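Local structure of OmpT protein (Vibrio cholerae serotype O1, 6EHD) at residues Tyr287-Gly292 / Ser313-Gly318; Asp98-Phe103 / Leu268-Val273; Gly104-Arg109 / Glu252-Glu257. The protein probably forms a non-specific diffusion channel, a porin beta-barrel through which small solutes and ions cross the bacterial outer membrane. The protein carries 1 engineered substitution. All coordinates share one frame; numbering follows the deposited sequence.

Interaction 1: Tyr287-Gly292 / Ser313-Gly318. With C8E ((hydroxyethyloxy)tri(ethyloxy)octane), chain F.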
loop_
_atom_site.group_PDB
_atom_site.type_symbol
_atom_site.label_atom_id
_atom_site.label_comp_id
_atom_site.label_asym_id
_atom_site.label_seq_id
_atom_site.Cartn_x
_atom_site.Cartn_y
_atom_site.Cartn_z
ATOM N N TYR A 287 -12.565 -14.754 1.185
ATOM C CA TYR A 287 -11.754 -15.999 1.062
ATOM C C TYR A 287 -10.514 -15.712 0.194
ATOM O O TYR A 287 -10.628 -15.053 -0.868
ATOM C CB TYR A 287 -12.629 -17.013 0.332
ATOM C CG TYR A 287 -11.885 -18.255 -0.170
ATOM C CD1 TYR A 287 -11.210 -19.097 0.716
ATOM C CD2 TYR A 287 -11.748 -18.522 -1.555
ATOM C CE1 TYR A 287 -10.500 -20.253 0.242
ATOM C CE2 TYR A 287 -11.006 -19.634 -2.027
ATOM C CZ TYR A 287 -10.412 -20.512 -1.117
ATOM O OH TYR A 287 -9.726 -21.660 -1.599
ATOM N N GLY A 288 -9.382 -16.215 0.647
ATOM C CA GLY A 288 -8.098 -16.158 -0.049
ATOM C C GLY A 288 -7.438 -17.557 -0.244
ATOM O O GLY A 288 -7.273 -18.278 0.725
ATOM N N TYR A 289 -7.048 -17.870 -1.502
ATOM C CA TYR A 289 -6.304 -19.120 -1.846
ATOM C C TYR A 289 -4.899 -18.726 -2.303
ATOM O O TYR A 289 -4.764 -17.877 -3.260
ATOM C CB TYR A 289 -7.049 -19.845 -2.962
ATOM C CG TYR A 289 -6.187 -21.011 -3.474
ATOM C CD1 TYR A 289 -6.170 -22.246 -2.802
ATOM C CD2 TYR A 289 -5.354 -20.845 -4.563
ATOM C CE1 TYR A 289 -5.369 -23.302 -3.272
ATOM C CE2 TYR A 289 -4.549 -21.923 -5.054
ATOM C CZ TYR A 289 -4.586 -23.133 -4.399
ATOM O OH TYR A 289 -3.784 -24.187 -4.837
ATOM N N GLY A 290 -3.844 -19.196 -1.606
ATOM C CA GLY A 290 -2.459 -18.915 -1.970
ATOM C C GLY A 290 -1.668 -20.205 -2.325
ATOM O O GLY A 290 -1.898 -21.239 -1.693
ATOM N N ASP A 291 -0.775 -20.143 -3.315
ATOM C CA ASP A 291 0.145 -21.294 -3.624
ATOM C C ASP A 291 1.440 -20.761 -4.176
ATOM O O ASP A 291 1.431 -20.080 -5.233
ATOM C CB ASP A 291 -0.531 -22.216 -4.610
ATOM C CG ASP A 291 0.215 -23.583 -4.764
ATOM O OD1 ASP A 291 0.559 -24.166 -3.755
ATOM O OD2 ASP A 291 0.508 -23.948 -5.883
ATOM N N GLY A 292 2.562 -21.085 -3.507
ATOM C CA GLY A 292 3.861 -20.692 -3.983
ATOM C C GLY A 292 4.525 -19.663 -3.164
ATOM O O GLY A 292 4.256 -19.548 -1.938
ATOM N N SER A 313 -0.908 -24.602 -1.304
ATOM C CA SER A 313 -2.376 -24.728 -1.423
ATOM C C SER A 313 -3.123 -24.279 -0.162
ATOM O O SER A 313 -3.951 -25.019 0.371
ATOM C CB SER A 313 -2.818 -26.166 -1.802
ATOM O OG SER A 313 -2.634 -26.310 -3.181
ATOM N N ALA A 314 -2.826 -23.067 0.310
ATOM C CA ALA A 314 -3.396 -22.560 1.597
ATOM C C ALA A 314 -4.804 -21.904 1.400
ATOM O O ALA A 314 -4.924 -21.000 0.499
ATOM C CB ALA A 314 -2.439 -21.602 2.214
ATOM N N ASN A 315 -5.795 -22.286 2.246
ATOM C CA ASN A 315 -7.179 -21.751 2.273
ATOM C C ASN A 315 -7.251 -20.800 3.464
ATOM O O ASN A 315 -6.720 -21.119 4.578
ATOM C CB ASN A 315 -8.200 -22.843 2.398
ATOM C CG ASN A 315 -8.219 -23.742 1.209
ATOM O OD1 ASN A 315 -8.515 -23.337 0.081
ATOM N ND2 ASN A 315 -7.888 -25.031 1.453
ATOM N N ASN A 316 -7.725 -19.576 3.203
ATOM C CA ASN A 316 -7.683 -18.479 4.243
ATOM C C ASN A 316 -8.987 -17.739 4.239
ATOM O O ASN A 316 -9.623 -17.581 3.171
ATOM C CB ASN A 316 -6.522 -17.475 3.952
ATOM C CG ASN A 316 -5.157 -18.151 3.804
ATOM O OD1 ASN A 316 -4.507 -18.497 4.791
ATOM N ND2 ASN A 316 -4.738 -18.403 2.518
ATOM N N PHE A 317 -9.448 -17.255 5.425
ATOM C CA PHE A 317 -10.671 -16.481 5.504
ATOM C C PHE A 317 -10.477 -15.300 6.490
ATOM O O PHE A 317 -9.732 -15.391 7.474
ATOM C CB PHE A 317 -11.874 -17.300 6.032
ATOM C CG PHE A 317 -12.105 -18.551 5.279
ATOM C CD1 PHE A 317 -11.315 -19.709 5.542
ATOM C CD2 PHE A 317 -13.074 -18.586 4.306
ATOM C CE1 PHE A 317 -11.494 -20.869 4.807
ATOM C CE2 PHE A 317 -13.289 -19.786 3.594
ATOM C CZ PHE A 317 -12.479 -20.890 3.840
ATOM N N GLY A 318 -11.158 -14.202 6.175
ATOM C CA GLY A 318 -11.229 -13.013 7.048
ATOM C C GLY A 318 -12.576 -12.425 7.133
ATOM O O GLY A 318 -13.326 -12.451 6.163
HETATM O O9 C8E F . 1.812 -15.934 6.590
HETATM C C10 C8E F . 0.730 -16.504 5.881
HETATM C C11 C8E F . -0.221 -15.404 5.451
HETATM O O12 C8E F . -1.055 -15.965 4.426
HETATM C C13 C8E F . -1.726 -14.991 3.640
HETATM C C14 C8E F . -2.295 -15.500 2.326
HETATM O O15 C8E F . -1.328 -16.091 1.407
HETATM C C16 C8E F . -0.394 -15.110 0.963
HETATM C C17 C8E F . 0.829 -15.862 0.533
HETATM O O18 C8E F . 0.687 -16.031 -0.859
HETATM C C19 C8E F . 1.705 -15.384 -1.602
HETATM C C20 C8E F . 2.476 -16.536 -2.165
HETATM O O21 C8E F . 1.693 -17.103 -3.205
#
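Tyr287 CD1 lies over one face of the Phe317 ring, 3.6 Å from Phe317 CE2; the two rings meet obliquely, their planes 41° apart. Tyr289 N lies over one face of the Tyr287 ring, toward its rim. At the edge of that ring, Asn315 OD1 accepts a 2.7 Å hydrogen bond from Tyr287 OH, in the amide carbonyl plane. The same oxygen lies at the edge of the Tyr289 ring, and Tyr289 OH and Ser313 OG share a 2.9 Å hydrogen bond in which either could be the donor. Both tyrosines stand on the sheet face of Asn315 and Phe317; with CG anti to the backbone N (chi1 167° and 171°), each ring is carried across towards strand 314-324, where the hydroxyls reach Asn315 and Ser313. On the other face, Gly288 N gives Asn316 O a straight bond, while Gly288 O takes a weak one from Asn316 N and a 3.1 Å bond from Asn316 ND2, well above the carbonyl plane. Beyond the Gly290-Ala314 backbone pair, Ser313 N donates a 2.9 Å hydrogen bond to Asp291 OD1. Detergent C8E lies on the Asn316 face. In this antiparallel porin barrel wall, strand 281-291 also pairs with strand 263-276, through backbone bonds of Tyr287 to Leu271 and Tyr289 to Val269, and strand 314-324 pairs with strand 9-24, where Phe317 bonds Phe23.

Interaction 2: Asp98-Phe103 / Leu268-Val273. With C8E ((hydroxyethyloxy)tri(ethyloxy)octane), chain G.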
loop_
_atom_site.group_PDB
_atom_site.type_symbol
_atom_site.label_atom_id
_atom_site.label_comp_id
_atom_site.label_asym_id
_atom_site.label_seq_id
_atom_site.Cartn_x
_atom_site.Cartn_y
_atom_site.Cartn_z
ATOM N N ASP A 98 -5.640 -4.050 -6.864
ATOM C CA ASP A 98 -5.970 -4.916 -5.758
ATOM C C ASP A 98 -7.179 -4.293 -4.993
ATOM O O ASP A 98 -7.013 -3.113 -4.491
ATOM C CB ASP A 98 -4.765 -5.130 -4.763
ATOM C CG ASP A 98 -5.244 -5.687 -3.360
ATOM O OD1 ASP A 98 -6.194 -6.532 -3.331
ATOM O OD2 ASP A 98 -4.696 -5.253 -2.310
ATOM N N TYR A 99 -8.344 -4.959 -5.007
ATOM C CA TYR A 99 -9.566 -4.445 -4.439
ATOM C C TYR A 99 -9.970 -5.216 -3.186
ATOM O O TYR A 99 -11.081 -5.060 -2.694
ATOM C CB TYR A 99 -10.674 -4.459 -5.478
ATOM C CG TYR A 99 -10.316 -3.683 -6.746
ATOM C CD1 TYR A 99 -9.712 -2.418 -6.702
ATOM C CD2 TYR A 99 -10.561 -4.243 -7.973
ATOM C CE1 TYR A 99 -9.293 -1.773 -7.870
ATOM C CE2 TYR A 99 -10.162 -3.593 -9.160
ATOM C CZ TYR A 99 -9.573 -2.349 -9.114
ATOM O OH TYR A 99 -9.219 -1.711 -10.340
ATOM N N SER A 100 -9.036 -5.990 -2.619
ATOM C CA SER A 100 -9.338 -6.799 -1.414
ATOM C C SER A 100 -9.309 -6.009 -0.078
ATOM O O SER A 100 -8.779 -4.876 0.011
ATOM C CB SER A 100 -8.296 -7.955 -1.346
ATOM O OG SER A 100 -6.987 -7.496 -1.010
ATOM N N TYR A 101 -9.849 -6.644 0.985
ATOM C CA TYR A 101 -9.808 -6.153 2.383
ATOM C C TYR A 101 -8.739 -6.882 3.237
ATOM O O TYR A 101 -8.373 -6.361 4.262
ATOM C CB TYR A 101 -11.182 -6.318 3.037
ATOM C CG TYR A 101 -12.115 -5.220 2.797
ATOM C CD1 TYR A 101 -12.128 -4.121 3.637
ATOM C CD2 TYR A 101 -13.031 -5.256 1.743
ATOM C CE1 TYR A 101 -12.983 -3.030 3.341
ATOM C CE2 TYR A 101 -13.924 -4.204 1.505
ATOM C CZ TYR A 101 -13.903 -3.083 2.343
ATOM O OH TYR A 101 -14.764 -1.995 2.104
ATOM N N PHE A 102 -8.194 -8.043 2.814
ATOM C CA PHE A 102 -7.264 -8.865 3.584
ATOM C C PHE A 102 -6.043 -9.473 2.887
ATOM O O PHE A 102 -4.921 -9.354 3.383
ATOM C CB PHE A 102 -7.977 -10.058 4.307
ATOM C CG PHE A 102 -8.922 -9.681 5.412
ATOM C CD1 PHE A 102 -8.448 -9.320 6.623
ATOM C CD2 PHE A 102 -10.335 -9.699 5.167
ATOM C CE1 PHE A 102 -9.348 -9.001 7.673
ATOM C CE2 PHE A 102 -11.228 -9.431 6.245
ATOM C CZ PHE A 102 -10.706 -9.085 7.464
ATOM N N PHE A 103 -6.226 -10.104 1.727
ATOM C CA PHE A 103 -5.198 -11.050 1.210
ATOM C C PHE A 103 -4.447 -10.637 -0.068
ATOM O O PHE A 103 -3.412 -11.189 -0.372
ATOM C CB PHE A 103 -5.836 -12.429 0.989
ATOM C CG PHE A 103 -6.465 -13.041 2.265
ATOM C CD1 PHE A 103 -5.649 -13.209 3.412
ATOM C CD2 PHE A 103 -7.822 -13.337 2.322
ATOM C CE1 PHE A 103 -6.218 -13.714 4.624
ATOM C CE2 PHE A 103 -8.382 -13.827 3.522
ATOM C CZ PHE A 103 -7.550 -14.030 4.645
ATOM N N LEU A 268 -2.135 -15.905 -6.050
ATOM C CA LEU A 268 -3.093 -15.524 -4.973
ATOM C C LEU A 268 -4.405 -15.210 -5.621
ATOM O O LEU A 268 -4.466 -14.387 -6.553
ATOM C CB LEU A 268 -2.527 -14.339 -4.101
ATOM C CG LEU A 268 -3.282 -13.822 -2.861
ATOM C CD1 LEU A 268 -4.592 -13.172 -3.198
ATOM C CD2 LEU A 268 -3.511 -14.911 -1.835
ATOM N N VAL A 269 -5.496 -15.881 -5.199
ATOM C CA VAL A 269 -6.845 -15.566 -5.679
ATOM C C VAL A 269 -7.699 -15.156 -4.444
ATOM O O VAL A 269 -7.618 -15.795 -3.366
ATOM C CB VAL A 269 -7.509 -16.793 -6.385
ATOM C CG1 VAL A 269 -8.917 -16.452 -6.810
ATOM C CG2 VAL A 269 -6.693 -17.203 -7.641
ATOM N N TYR A 270 -8.564 -14.149 -4.593
ATOM C CA TYR A 270 -9.491 -13.749 -3.515
ATOM C C TYR A 270 -10.881 -13.567 -4.071
ATOM O O TYR A 270 -11.065 -13.190 -5.258
ATOM C CB TYR A 270 -8.979 -12.514 -2.678
ATOM C CG TYR A 270 -8.790 -11.231 -3.483
ATOM C CD1 TYR A 270 -9.867 -10.384 -3.833
ATOM C CD2 TYR A 270 -7.496 -10.905 -3.978
ATOM C CE1 TYR A 270 -9.631 -9.247 -4.597
ATOM C CE2 TYR A 270 -7.257 -9.778 -4.766
ATOM C CZ TYR A 270 -8.335 -8.956 -5.093
ATOM O OH TYR A 270 -8.088 -7.841 -5.889
ATOM N N LEU A 271 -11.905 -13.794 -3.204
ATOM C CA LEU A 271 -13.295 -13.495 -3.541
ATOM C C LEU A 271 -13.974 -12.980 -2.223
ATOM O O LEU A 271 -13.746 -13.571 -1.176
ATOM C CB LEU A 271 -14.017 -14.841 -3.886
ATOM C CG LEU A 271 -15.512 -14.857 -4.210
ATOM C CD1 LEU A 271 -15.984 -13.900 -5.290
ATOM C CD2 LEU A 271 -16.062 -16.257 -4.583
ATOM N N GLY A 272 -14.712 -11.894 -2.294
ATOM C CA GLY A 272 -15.349 -11.357 -1.059
ATOM C C GLY A 272 -16.552 -10.536 -1.320
ATOM O O GLY A 272 -17.013 -10.320 -2.473
ATOM N N VAL A 273 -17.168 -10.087 -0.187
ATOM C CA VAL A 273 -18.331 -9.305 -0.217
ATOM C C VAL A 273 -18.238 -8.177 0.822
ATOM O O VAL A 273 -17.717 -8.415 1.914
ATOM C CB VAL A 273 -19.621 -10.147 0.079
ATOM C CG1 VAL A 273 -19.573 -10.861 1.358
ATOM C CG2 VAL A 273 -20.877 -9.296 0.013
HETATM C C11 C8E G . -11.929 -1.159 -3.002
HETATM O O12 C8E G . -11.866 -1.358 -1.563
HETATM C C13 C8E G . -10.580 -1.902 -1.164
HETATM C C14 C8E G . -10.419 -1.922 0.347
HETATM O O15 C8E G . -10.354 -0.525 0.721
HETATM C C16 C8E G . -10.812 -0.135 1.986
HETATM C C17 C8E G . -9.637 -0.408 2.805
HETATM O O18 C8E G . -9.228 0.695 3.608
HETATM C C19 C8E G . -8.211 0.618 4.622
HETATM C C20 C8E G . -6.704 1.004 4.875
HETATM O O21 C8E G . -5.931 0.418 6.055
#
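Ser100 CB rests on the face of the Tyr270 ring, a CH-pi contact in which the inward-folded loop of the porin meets its barrel wall; in porins of this family such a loop narrows the pore. Ser100 CB stands 3.6 Å from the Tyr270 ring centroid and only 6° off the normal. At the far end of the ring, Tyr270 OH accepts a nearly straight hydrogen bond from Tyr99 N, 3.0 Å long, so the phenol is held both over its face and at its oxygen. With Tyr270 CG between the backbone N and the carbonyl carbon (chi1 61°), the ring extends from the strand beneath Ser100 and its OH arrives at Tyr99 N. The loop is shaped by an Asx turn: Asp98 OD1 takes Ser100 N from above the carboxylate plane and Ser100 OG on its syn lone pair. Side-chain contact is looser at Phe103, whose CB comes no nearer than 4.4 Å to Leu268 CD2, while its ring turns away to pack on Leu24 and Asn316. Away from the strand, a C8E molecule follows the loop, with C14 over one face of the Tyr101 ring. Tyr99 OH is hydrogen-bonded to Glu202 on strand 184-205. Leu268 CG and CD1 both lie 3.6 Å from Phe103 O.

Interaction 3: Gly104-Arg109 / Glu252-Glu257. With C8E ((hydroxyethyloxy)tri(ethyloxy)octane), chain E.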
loop_
_atom_site.group_PDB
_atom_site.type_symbol
_atom_site.label_atom_id
_atom_site.label_comp_id
_atom_site.label_asym_id
_atom_site.label_seq_id
_atom_site.Cartn_x
_atom_site.Cartn_y
_atom_site.Cartn_z
ATOM N N GLY A 104 -5.028 -9.724 -0.859
ATOM C CA GLY A 104 -4.358 -9.246 -2.116
ATOM C C GLY A 104 -3.302 -8.214 -1.933
ATOM O O GLY A 104 -3.021 -7.790 -0.796
ATOM N N GLY A 105 -2.713 -7.794 -3.070
ATOM C CA GLY A 105 -1.544 -6.906 -3.165
ATOM C C GLY A 105 -0.240 -7.628 -3.501
ATOM O O GLY A 105 0.826 -6.994 -3.495
ATOM N N THR A 106 -0.275 -8.947 -3.736
ATOM C CA THR A 106 0.992 -9.680 -3.907
ATOM C C THR A 106 1.732 -9.242 -5.191
ATOM O O THR A 106 2.966 -9.401 -5.260
ATOM C CB THR A 106 0.872 -11.206 -4.018
ATOM O OG1 THR A 106 0.066 -11.591 -5.142
ATOM C CG2 THR A 106 0.168 -11.741 -2.695
ATOM N N GLY A 107 0.992 -8.739 -6.178
ATOM C CA GLY A 107 1.568 -8.313 -7.491
ATOM C C GLY A 107 2.078 -6.861 -7.506
ATOM O O GLY A 107 2.531 -6.346 -8.564
ATOM N N LEU A 108 2.008 -6.145 -6.348
ATOM C CA LEU A 108 2.409 -4.754 -6.291
ATOM C C LEU A 108 3.732 -4.728 -5.549
ATOM O O LEU A 108 3.813 -5.227 -4.423
ATOM C CB LEU A 108 1.306 -3.865 -5.682
ATOM C CG LEU A 108 -0.081 -4.027 -6.303
ATOM C CD1 LEU A 108 -1.106 -3.149 -5.582
ATOM C CD2 LEU A 108 -0.185 -3.734 -7.833
ATOM N N ARG A 109 4.807 -4.319 -6.254
ATOM C CA ARG A 109 6.157 -4.670 -5.783
ATOM C C ARG A 109 6.997 -3.475 -5.227
ATOM O O ARG A 109 8.211 -3.579 -5.102
ATOM C CB ARG A 109 6.944 -5.340 -6.922
ATOM C CG ARG A 109 6.260 -6.528 -7.580
ATOM C CD ARG A 109 5.684 -7.575 -6.594
ATOM N NE ARG A 109 6.729 -8.077 -5.664
ATOM C CZ ARG A 109 6.605 -8.275 -4.353
ATOM N NH1 ARG A 109 5.446 -8.108 -3.716
ATOM N NH2 ARG A 109 7.678 -8.698 -3.638
ATOM N N GLU A 252 -3.771 -12.899 -8.952
ATOM C CA GLU A 252 -2.464 -12.322 -8.903
ATOM C C GLU A 252 -1.389 -13.407 -9.157
ATOM O O GLU A 252 -1.345 -14.446 -8.444
ATOM C CB GLU A 252 -2.192 -11.672 -7.517
ATOM C CG GLU A 252 -3.228 -10.607 -7.179
ATOM C CD GLU A 252 -3.178 -9.988 -5.766
ATOM O OE1 GLU A 252 -2.444 -10.514 -4.877
ATOM O OE2 GLU A 252 -3.809 -8.869 -5.582
ATOM N N TYR A 253 -0.528 -13.156 -10.148
ATOM C CA TYR A 253 0.584 -14.126 -10.449
ATOM C C TYR A 253 1.928 -13.392 -10.499
ATOM O O TYR A 253 2.040 -12.341 -11.183
ATOM C CB TYR A 253 0.280 -14.766 -11.798
ATOM C CG TYR A 253 1.364 -15.762 -12.253
ATOM C CD1 TYR A 253 1.486 -17.022 -11.633
ATOM C CD2 TYR A 253 2.379 -15.358 -13.158
ATOM C CE1 TYR A 253 2.507 -17.943 -12.013
ATOM C CE2 TYR A 253 3.402 -16.284 -13.546
ATOM C CZ TYR A 253 3.445 -17.544 -12.968
ATOM O OH TYR A 253 4.512 -18.390 -13.324
ATOM N N VAL A 254 2.951 -13.937 -9.799
ATOM C CA VAL A 254 4.248 -13.321 -9.712
ATOM C C VAL A 254 5.327 -14.429 -10.022
ATOM O O VAL A 254 5.205 -15.573 -9.501
ATOM C CB VAL A 254 4.564 -12.725 -8.362
ATOM C CG1 VAL A 254 5.955 -12.064 -8.370
ATOM C CG2 VAL A 254 3.444 -11.713 -7.963
ATOM N N MET A 255 6.226 -14.124 -10.946
ATOM C CA MET A 255 7.487 -15.015 -11.191
ATOM C C MET A 255 8.738 -14.329 -10.703
ATOM O O MET A 255 8.917 -13.127 -10.902
ATOM C CB MET A 255 7.571 -15.473 -12.648
ATOM C CG MET A 255 7.611 -14.521 -13.818
ATOM S SD MET A 255 7.009 -15.218 -15.474
ATOM C CE MET A 255 6.834 -16.968 -15.263
ATOM N N GLN A 256 9.537 -15.058 -9.949
ATOM C CA GLN A 256 10.757 -14.580 -9.395
ATOM C C GLN A 256 11.909 -15.431 -10.048
ATOM O O GLN A 256 11.868 -16.676 -10.029
ATOM C CB GLN A 256 10.810 -14.736 -7.888
ATOM C CG GLN A 256 9.613 -14.136 -7.099
ATOM C CD GLN A 256 8.459 -15.093 -6.881
ATOM O OE1 GLN A 256 8.537 -16.296 -7.177
ATOM N NE2 GLN A 256 7.317 -14.548 -6.317
ATOM N N GLU A 257 12.897 -14.733 -10.556
ATOM C CA GLU A 257 14.081 -15.392 -11.226
ATOM C C GLU A 257 15.384 -14.776 -10.730
ATOM O O GLU A 257 15.565 -13.531 -10.800
ATOM C CB GLU A 257 13.958 -15.279 -12.734
ATOM C CG GLU A 257 15.210 -15.741 -13.462
ATOM C CD GLU A 257 15.048 -15.795 -14.966
ATOM O OE1 GLU A 257 15.944 -15.272 -15.662
ATOM O OE2 GLU A 257 14.040 -16.353 -15.437
HETATM C C1 C8E E . -5.067 -8.910 -19.329
HETATM C C2 C8E E . -6.021 -9.943 -18.739
HETATM C C3 C8E E . -5.269 -11.224 -18.471
HETATM C C4 C8E E . -6.171 -12.451 -18.256
HETATM C C5 C8E E . -5.650 -13.287 -17.089
HETATM C C6 C8E E . -4.489 -14.225 -17.303
HETATM C C7 C8E E . -3.163 -13.804 -16.642
HETATM C C8 C8E E . -2.180 -15.000 -16.578
HETATM O O9 C8E E . -0.745 -14.821 -16.615
HETATM C C10 C8E E . 0.072 -15.393 -17.623
HETATM C C11 C8E E . 1.319 -15.946 -17.017
HETATM O O12 C8E E . 0.862 -17.244 -16.662
HETATM C C13 C8E E . 1.746 -18.321 -16.311
HETATM C C14 C8E E . 1.063 -19.342 -15.383
HETATM O O15 C8E E . -0.330 -19.570 -15.713
HETATM C C16 C8E E . -0.952 -20.685 -15.005
HETATM C C17 C8E E . -2.406 -21.020 -15.389
HETATM O O18 C8E E . -3.162 -19.809 -15.443
HETATM C C19 C8E E . -4.606 -19.707 -15.326
HETATM C C20 C8E E . -5.080 -18.494 -16.148
HETATM O O21 C8E E . -5.669 -17.454 -15.378
HETATM O O HOH W 1 -1.598 -7.324 -6.472
#
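Glu252 and Thr106 approach at a slant, the carboxylate of the strand residue reaching into a type I turn, Gly105 to Leu108, of the pore loop. The glutamate chain is extended beyond CG (chi2 173°), and this carries both oxygens to the start of the turn. Glu252 OE2 receives Gly105 N on its syn lone pair, a 2.9 Å bond at 176°. Glu252 OE1 takes two donors from one face of the carboxylate plane: Thr106 N at 2.9 Å, from well above the plane, and Thr106 OG1 at 2.7 Å, on the anti side and tilted out of the plane. A chi1 of 60° sets that hydroxyl between the backbone N and the carbonyl carbon of Thr106, on the side of the glutamate. A water accepts from Gly107 N and gives a weak bond to Glu252 OE2. Further along the strand, Val254 CG2 lies 3.6 Å from Thr106 O and also packs on Gly107 CA. Arg109 NH1 makes a weak bond to Thr106 O, while its NE forms a salt bridge with Glu230. Two backbone N-H groups and one hydroxyl thus grip this buried carboxylate directly, and these donors would be expected to stabilise its negative charge and fix the loop to the barrel wall.

Overall arrangement
From the N terminus, the loop that follows helix 90-94 supplies residues 98-103 and then 104-109, one half each of interactions 2 and 3. Interaction 3 closes first, at strand 245-258, and is nested inside the longer excursion that interaction 2 closes at strand 263-276. Interaction 1 comes afterwards in series, pairing strands 281-291 and 314-324 across the intervening residues 293-312. Strands 245-258, 263-276 and 281-291 are successive neighbours in the barrel wall: Leu268 O bonds Glu252 N between interactions 2 and 3, and Val269 O meets Tyr289 N between 2 and 1. Interactions 2 and 3 hold the loop to this wall, which interaction 1 extends towards strand 9-24.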